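Local atomic coordinates of NAD(P)H-flavin oxidoreductase (Staphylococcus epidermidis ATCC 12228, PDB entry 3GBH), a protein that probably acts as an FMN-dependent NAD(P)H oxidoreductase of the nitroreductase family, passing electrons between nicotinamide and substrate through bound flavin. Residues 63-68 / 80-85; 76-81 / 162-167. One frame throughout, in Å; residues are numbered along the deposited sequence.

Interaction 1 (63-68 / 80-85); sequences EMKEKV and TTSSAM
The flat peptide carbonyls of Thr80 and Ser82 both turn their oxygens to the ammonium group of Lys65, and the donor sits tilted 21° from the carbonyl plane of Ser82. Lys65 NZ donates to Ser82 O at 2.8 Å, while its bond to Thr80 O is weak at 3.2 Å. The same nitrogen also bonds to Leu79 O, one residue before the segment, which accepts from Ser82 OG as well. Lys65 NZ lies 3.6 Å from Ser82 OG. With CG beside its backbone N (chi1 -77°) and the rest extended, Lys65 reaches across the gap between the two helices. A water held by Ser83 O at 2.7 Å takes a further weak bond from Lys65 NZ at 3.4 Å. The charge should therefore be well compensated in this buried place, where the negative end of the helix dipole probably helps. Ser82 is the first residue to leave helical geometry, and Ser83 and Ala84 together face Ile191 in a classic beta bulge. A lysine of helix 62-68 thus bonds to the last carbonyls of helix 76-81, where it gives way to strand 84-91 of the nitroreductase sheet.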
loop_
_atom_site.group_PDB
_atom_site.type_symbol
_atom_site.label_atom_id
_atom_site.label_comp_id
_atom_site.label_asym_id
_atom_site.label_seq_id
_atom_site.Cartn_x
_atom_site.Cartn_y
_atom_site.Cartn_z
ATOM N N GLU B 63 25.906 -44.093 -8.419
ATOM C CA GLU B 63 25.565 -45.017 -9.496
ATOM C C GLU B 63 24.600 -44.395 -10.543
ATOM O O GLU B 63 24.906 -44.430 -11.740
ATOM C CB GLU B 63 24.991 -46.282 -8.867
ATOM C CG GLU B 63 24.789 -47.435 -9.779
ATOM C CD GLU B 63 23.922 -48.519 -9.128
ATOM O OE1 GLU B 63 24.205 -48.898 -7.967
ATOM O OE2 GLU B 63 22.962 -48.990 -9.780
HETATM N N MSE B 64 23.477 -43.799 -10.108
HETATM C CA MSE B 64 22.503 -43.213 -11.053
HETATM C C MSE B 64 23.003 -41.901 -11.696
HETATM O O MSE B 64 22.735 -41.628 -12.857
HETATM C CB MSE B 64 21.149 -42.963 -10.379
HETATM C CG MSE B 64 19.976 -42.650 -11.370
HETATM SE SE MSE B 64 19.695 -44.037 -12.767
HETATM C CE MSE B 64 18.686 -45.368 -11.761
ATOM N N LYS B 65 23.754 -41.112 -10.941
ATOM C CA LYS B 65 24.429 -39.954 -11.509
ATOM C C LYS B 65 25.353 -40.358 -12.650
ATOM O O LYS B 65 25.373 -39.722 -13.706
ATOM C CB LYS B 65 25.223 -39.232 -10.424
ATOM C CG LYS B 65 24.348 -38.387 -9.509
ATOM C CD LYS B 65 25.203 -37.513 -8.631
ATOM C CE LYS B 65 24.430 -36.364 -8.008
ATOM N NZ LYS B 65 25.409 -35.418 -7.478
ATOM N N GLU B 66 26.131 -41.413 -12.440
ATOM C CA GLU B 66 26.997 -41.904 -13.488
ATOM C C GLU B 66 26.208 -42.369 -14.708
ATOM O O GLU B 66 26.623 -42.124 -15.850
ATOM C CB GLU B 66 27.843 -43.058 -12.980
ATOM C CG GLU B 66 28.801 -43.606 -14.011
ATOM C CD GLU B 66 29.793 -42.585 -14.521
ATOM O OE1 GLU B 66 30.197 -41.700 -13.741
ATOM O OE2 GLU B 66 30.189 -42.700 -15.705
ATOM N N LYS B 67 25.080 -43.044 -14.466
ATOM C CA LYS B 67 24.232 -43.514 -15.556
ATOM C C LYS B 67 23.639 -42.391 -16.363
ATOM O O LYS B 67 23.487 -42.525 -17.569
ATOM C CB LYS B 67 23.103 -44.406 -15.041
ATOM C CG LYS B 67 23.579 -45.789 -14.641
ATOM C CD LYS B 67 22.391 -46.599 -14.112
ATOM C CE LYS B 67 22.724 -48.064 -13.942
ATOM N NZ LYS B 67 21.657 -48.764 -13.151
ATOM N N VAL B 68 23.284 -41.287 -15.713
ATOM C CA VAL B 68 22.682 -40.175 -16.455
ATOM C C VAL B 68 23.715 -39.121 -16.895
ATOM O O VAL B 68 23.342 -38.115 -17.500
ATOM C CB VAL B 68 21.568 -39.500 -15.678
ATOM C CG1 VAL B 68 20.546 -40.526 -15.195
ATOM C CG2 VAL B 68 22.124 -38.693 -14.531
ATOM N N THR B 80 27.251 -33.347 -11.163
ATOM C CA THR B 80 28.303 -33.807 -10.261
ATOM C C THR B 80 28.218 -33.256 -8.845
ATOM O O THR B 80 28.290 -34.011 -7.859
ATOM C CB THR B 80 29.657 -33.398 -10.813
ATOM O OG1 THR B 80 29.876 -34.105 -12.042
ATOM C CG2 THR B 80 30.797 -33.715 -9.801
ATOM N N THR B 81 28.072 -31.940 -8.738
ATOM C CA THR B 81 28.214 -31.279 -7.448
ATOM C C THR B 81 26.919 -31.254 -6.613
ATOM O O THR B 81 26.970 -31.123 -5.387
ATOM C CB THR B 81 28.819 -29.883 -7.610
ATOM O OG1 THR B 81 27.888 -29.027 -8.284
ATOM C CG2 THR B 81 30.155 -29.942 -8.407
ATOM N N SER B 82 25.776 -31.372 -7.278
ATOM C CA SER B 82 24.475 -31.277 -6.626
ATOM C C SER B 82 24.234 -32.338 -5.545
ATOM O O SER B 82 24.735 -33.489 -5.626
ATOM C CB SER B 82 23.349 -31.376 -7.669
ATOM O OG SER B 82 23.317 -32.647 -8.287
ATOM N N SER B 83 23.450 -31.965 -4.541
ATOM C CA SER B 83 23.007 -32.954 -3.564
ATOM C C SER B 83 22.105 -33.977 -4.252
ATOM O O SER B 83 22.127 -35.149 -3.917
ATOM C CB SER B 83 22.273 -32.280 -2.413
ATOM O OG SER B 83 23.182 -31.509 -1.648
ATOM N N ALA B 84 21.293 -33.496 -5.201
ATOM C CA ALA B 84 20.460 -34.363 -6.002
ATOM C C ALA B 84 20.174 -33.655 -7.316
ATOM O O ALA B 84 20.103 -32.410 -7.351
ATOM C CB ALA B 84 19.111 -34.675 -5.248
HETATM N N MSE B 85 19.995 -34.442 -8.379
HETATM C CA MSE B 85 19.386 -33.946 -9.615
HETATM C C MSE B 85 17.957 -34.465 -9.680
HETATM O O MSE B 85 17.725 -35.668 -9.848
HETATM C CB MSE B 85 20.162 -34.427 -10.829
HETATM C CG MSE B 85 19.591 -33.946 -12.166
HETATM SE SE MSE B 85 19.679 -32.015 -12.406
HETATM C CE MSE B 85 21.551 -31.897 -12.859
HETATM O O HOH W 1 24.305 -36.636 -4.556
#

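Interaction 2 (76-81 / 162-167); sequences SRQLTT and NPIGGF. With FMN (flavin mononucleotide), chain H.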
loop_
_atom_site.group_PDB
_atom_site.type_symbol
_atom_site.label_atom_id
_atom_site.label_comp_id
_atom_site.label_asym_id
_atom_site.label_seq_id
_atom_site.Cartn_x
_atom_site.Cartn_y
_atom_site.Cartn_z
ATOM N N SER B 76 27.230 -30.852 -16.725
ATOM C CA SER B 76 27.892 -31.898 -15.962
ATOM C C SER B 76 28.283 -31.423 -14.562
ATOM O O SER B 76 28.243 -32.199 -13.607
ATOM C CB SER B 76 29.135 -32.420 -16.706
ATOM O OG SER B 76 30.090 -31.370 -16.826
ATOM N N ARG B 77 28.635 -30.155 -14.417
ATOM C CA ARG B 77 29.050 -29.677 -13.105
ATOM C C ARG B 77 27.887 -29.643 -12.124
ATOM O O ARG B 77 28.055 -29.989 -10.953
ATOM C CB ARG B 77 29.715 -28.310 -13.186
ATOM C CG ARG B 77 30.588 -28.056 -11.982
ATOM C CD ARG B 77 31.672 -27.053 -12.249
ATOM N NE ARG B 77 32.596 -27.010 -11.114
ATOM C CZ ARG B 77 33.262 -25.928 -10.713
ATOM N NH1 ARG B 77 33.113 -24.760 -11.338
ATOM N NH2 ARG B 77 34.077 -26.013 -9.665
ATOM N N GLN B 78 26.711 -29.227 -12.603
ATOM C CA GLN B 78 25.538 -29.195 -11.758
ATOM C C GLN B 78 25.232 -30.618 -11.316
ATOM O O GLN B 78 24.984 -30.849 -10.142
ATOM C CB GLN B 78 24.302 -28.604 -12.463
ATOM C CG GLN B 78 24.388 -27.138 -12.854
ATOM C CD GLN B 78 24.833 -26.974 -14.295
ATOM O OE1 GLN B 78 25.837 -27.545 -14.709
ATOM N NE2 GLN B 78 24.065 -26.215 -15.069
ATOM N N LEU B 79 25.255 -31.563 -12.254
ATOM C CA LEU B 79 24.982 -32.969 -11.939
ATOM C C LEU B 79 25.960 -33.538 -10.907
ATOM O O LEU B 79 25.544 -34.173 -9.927
ATOM C CB LEU B 79 25.051 -33.854 -13.192
ATOM C CG LEU B 79 24.725 -35.331 -12.942
ATOM C CD1 LEU B 79 23.253 -35.526 -12.427
ATOM C CD2 LEU B 79 24.971 -36.128 -14.181
ATOM N N THR B 80 27.251 -33.347 -11.163
ATOM C CA THR B 80 28.303 -33.807 -10.261
ATOM C C THR B 80 28.218 -33.256 -8.845
ATOM O O THR B 80 28.290 -34.011 -7.859
ATOM C CB THR B 80 29.657 -33.398 -10.813
ATOM O OG1 THR B 80 29.876 -34.105 -12.042
ATOM C CG2 THR B 80 30.797 -33.715 -9.801
ATOM N N THR B 81 28.072 -31.940 -8.738
ATOM C CA THR B 81 28.214 -31.279 -7.448
ATOM C C THR B 81 26.919 -31.254 -6.613
ATOM O O THR B 81 26.970 -31.123 -5.387
ATOM C CB THR B 81 28.819 -29.883 -7.610
ATOM O OG1 THR B 81 27.888 -29.027 -8.284
ATOM C CG2 THR B 81 30.155 -29.942 -8.407
ATOM N N ASN B 162 18.962 -25.043 -9.723
ATOM C CA ASN B 162 19.197 -24.646 -11.129
ATOM C C ASN B 162 18.254 -25.470 -11.971
ATOM O O ASN B 162 18.410 -26.712 -12.063
ATOM C CB ASN B 162 20.652 -24.886 -11.535
ATOM C CG ASN B 162 20.970 -24.522 -13.007
ATOM O OD1 ASN B 162 21.918 -25.048 -13.552
ATOM N ND2 ASN B 162 20.207 -23.613 -13.623
ATOM N N PRO B 163 17.231 -24.816 -12.548
ATOM C CA PRO B 163 16.378 -25.571 -13.480
ATOM C C PRO B 163 17.109 -25.806 -14.772
ATOM O O PRO B 163 17.852 -24.938 -15.223
ATOM C CB PRO B 163 15.149 -24.676 -13.643
ATOM C CG PRO B 163 15.652 -23.289 -13.387
ATOM C CD PRO B 163 16.788 -23.419 -12.400
ATOM N N ILE B 164 16.905 -26.984 -15.360
ATOM C CA ILE B 164 17.724 -27.468 -16.447
ATOM C C ILE B 164 16.809 -28.139 -17.478
ATOM O O ILE B 164 16.001 -29.009 -17.128
ATOM C CB ILE B 164 18.828 -28.454 -15.918
ATOM C CG1 ILE B 164 19.884 -27.686 -15.107
ATOM C CG2 ILE B 164 19.527 -29.194 -17.058
ATOM C CD1 ILE B 164 20.880 -28.515 -14.321
ATOM N N GLY B 165 16.916 -27.682 -18.731
ATOM C CA GLY B 165 16.187 -28.240 -19.858
ATOM C C GLY B 165 17.149 -28.873 -20.835
ATOM O O GLY B 165 16.746 -29.642 -21.689
ATOM N N GLY B 166 18.440 -28.592 -20.661
ATOM C CA GLY B 166 19.473 -29.087 -21.535
ATOM C C GLY B 166 19.950 -30.478 -21.201
ATOM O O GLY B 166 21.126 -30.669 -20.908
ATOM N N PHE B 167 19.037 -31.447 -21.256
ATOM C CA PHE B 167 19.391 -32.849 -21.107
ATOM C C PHE B 167 18.701 -33.684 -22.189
ATOM O O PHE B 167 17.774 -33.214 -22.851
ATOM C CB PHE B 167 19.120 -33.363 -19.663
ATOM C CG PHE B 167 17.679 -33.332 -19.230
ATOM C CD1 PHE B 167 17.064 -32.147 -18.876
ATOM C CD2 PHE B 167 16.953 -34.506 -19.117
ATOM C CE1 PHE B 167 15.750 -32.126 -18.452
ATOM C CE2 PHE B 167 15.661 -34.483 -18.708
ATOM C CZ PHE B 167 15.047 -33.299 -18.378
HETATM N N1 FMN H . 20.640 -23.340 -16.950
HETATM C C2 FMN H . 21.710 -24.167 -17.261
HETATM O O2 FMN H . 22.841 -23.950 -16.815
HETATM N N3 FMN H . 21.508 -25.233 -18.097
HETATM C C4 FMN H . 20.243 -25.508 -18.622
HETATM O O4 FMN H . 20.097 -26.483 -19.383
HETATM C C4A FMN H . 19.181 -24.669 -18.323
HETATM N N5 FMN H . 17.919 -24.877 -18.850
HETATM C C5A FMN H . 16.822 -24.255 -18.292
HETATM C C6 FMN H . 15.518 -24.709 -18.557
HETATM C C7 FMN H . 14.425 -24.087 -17.992
HETATM C C7M FMN H . 13.035 -24.582 -18.290
HETATM C C8 FMN H . 14.618 -22.978 -17.162
HETATM C C8M FMN H . 13.481 -22.254 -16.510
HETATM C C9 FMN H . 15.900 -22.527 -16.904
HETATM C C9A FMN H . 17.025 -23.154 -17.448
HETATM N N10 FMN H . 18.329 -22.716 -17.175
HETATM C C10 FMN H . 19.392 -23.568 -17.482
HETATM C "C1'" FMN H . 18.578 -21.580 -16.204
HETATM C "C2'" FMN H . 18.272 -20.274 -16.937
HETATM O "O2'" FMN H . 19.336 -19.920 -17.804
HETATM C "C3'" FMN H . 18.016 -19.169 -15.906
HETATM O "O3'" FMN H . 16.848 -19.479 -15.188
HETATM C "C4'" FMN H . 17.889 -17.769 -16.506
HETATM O "O4'" FMN H . 19.136 -17.397 -17.093
HETATM C "C5'" FMN H . 17.481 -16.769 -15.427
HETATM O "O5'" FMN H . 18.470 -16.722 -14.405
HETATM P P FMN H . 18.073 -17.023 -12.888
HETATM O O1P FMN H . 19.281 -16.873 -12.009
HETATM O O2P FMN H . 17.479 -18.401 -12.839
HETATM O O3P FMN H . 17.006 -16.055 -12.434
#
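Gln78 bends its chain by rotation about CB-CG (chi2 95°) and Asn162 carries CG anti to its backbone N (chi1 179°), which brings their two amides together almost coplanar, 6° apart. Gln78 NE2 donates to Asn162 OD1 at 2.9 Å in a nearly straight bond, with the acceptor in the plane of the donor amide and the nitrogen almost in line with the carbonyl bond. Ile164 CD1 packs on Gln78 CB at 3.9 Å, a small apolar contact beside the polar one. Both amide nitrogens lie on the same side of the flavin plane, Asn162 ND2 over FMN N1 at 3.4 Å and Gln78 NE2 beyond the rim, 3.1 Å from FMN O2. The strand continues across that side, with Pro163 O 3.0 Å from FMN C9A and Ile164 CA 3.5 Å from FMN N5. Past its end the chain turns at Gly166, whose N donates to FMN O4 at 3.0 Å, joined weakly by Gly165 N. Asn75 takes a weak bond from Gln78 NE2 and binds Gly166 O and the flavin, while Pro46 of the second subunit packs on Pro163. Because Asn162 OD1 is engaged by Gln78, the amide's rotation is fixed with its nitrogen toward the flavin; the N-H groups gathered near N1, O2 and O4 would probably stabilise negative charge on the reduced isoalloxazine.

Overall arrangement
From the N terminus, helix 62-68 follows the edge strand 54-59, and interaction 1 closes the short loop that leads from it to the end of helix 76-81. Interaction 2 leaves that same helix and closes a far longer excursion, 80 residues rich in helix, before returning on strand 160-164, the other edge of the sheet. The two overlap rather than nest: Thr80 and Thr81 belong to both, and 76-81 begins inside the loop of interaction 1. Between them, Leu79 packs on Val68 and Met85, and Met85 reaches Ile164. Helix 76-81 thus links helix 62-68 at its C-terminal end to the flavin-binding strand along its side.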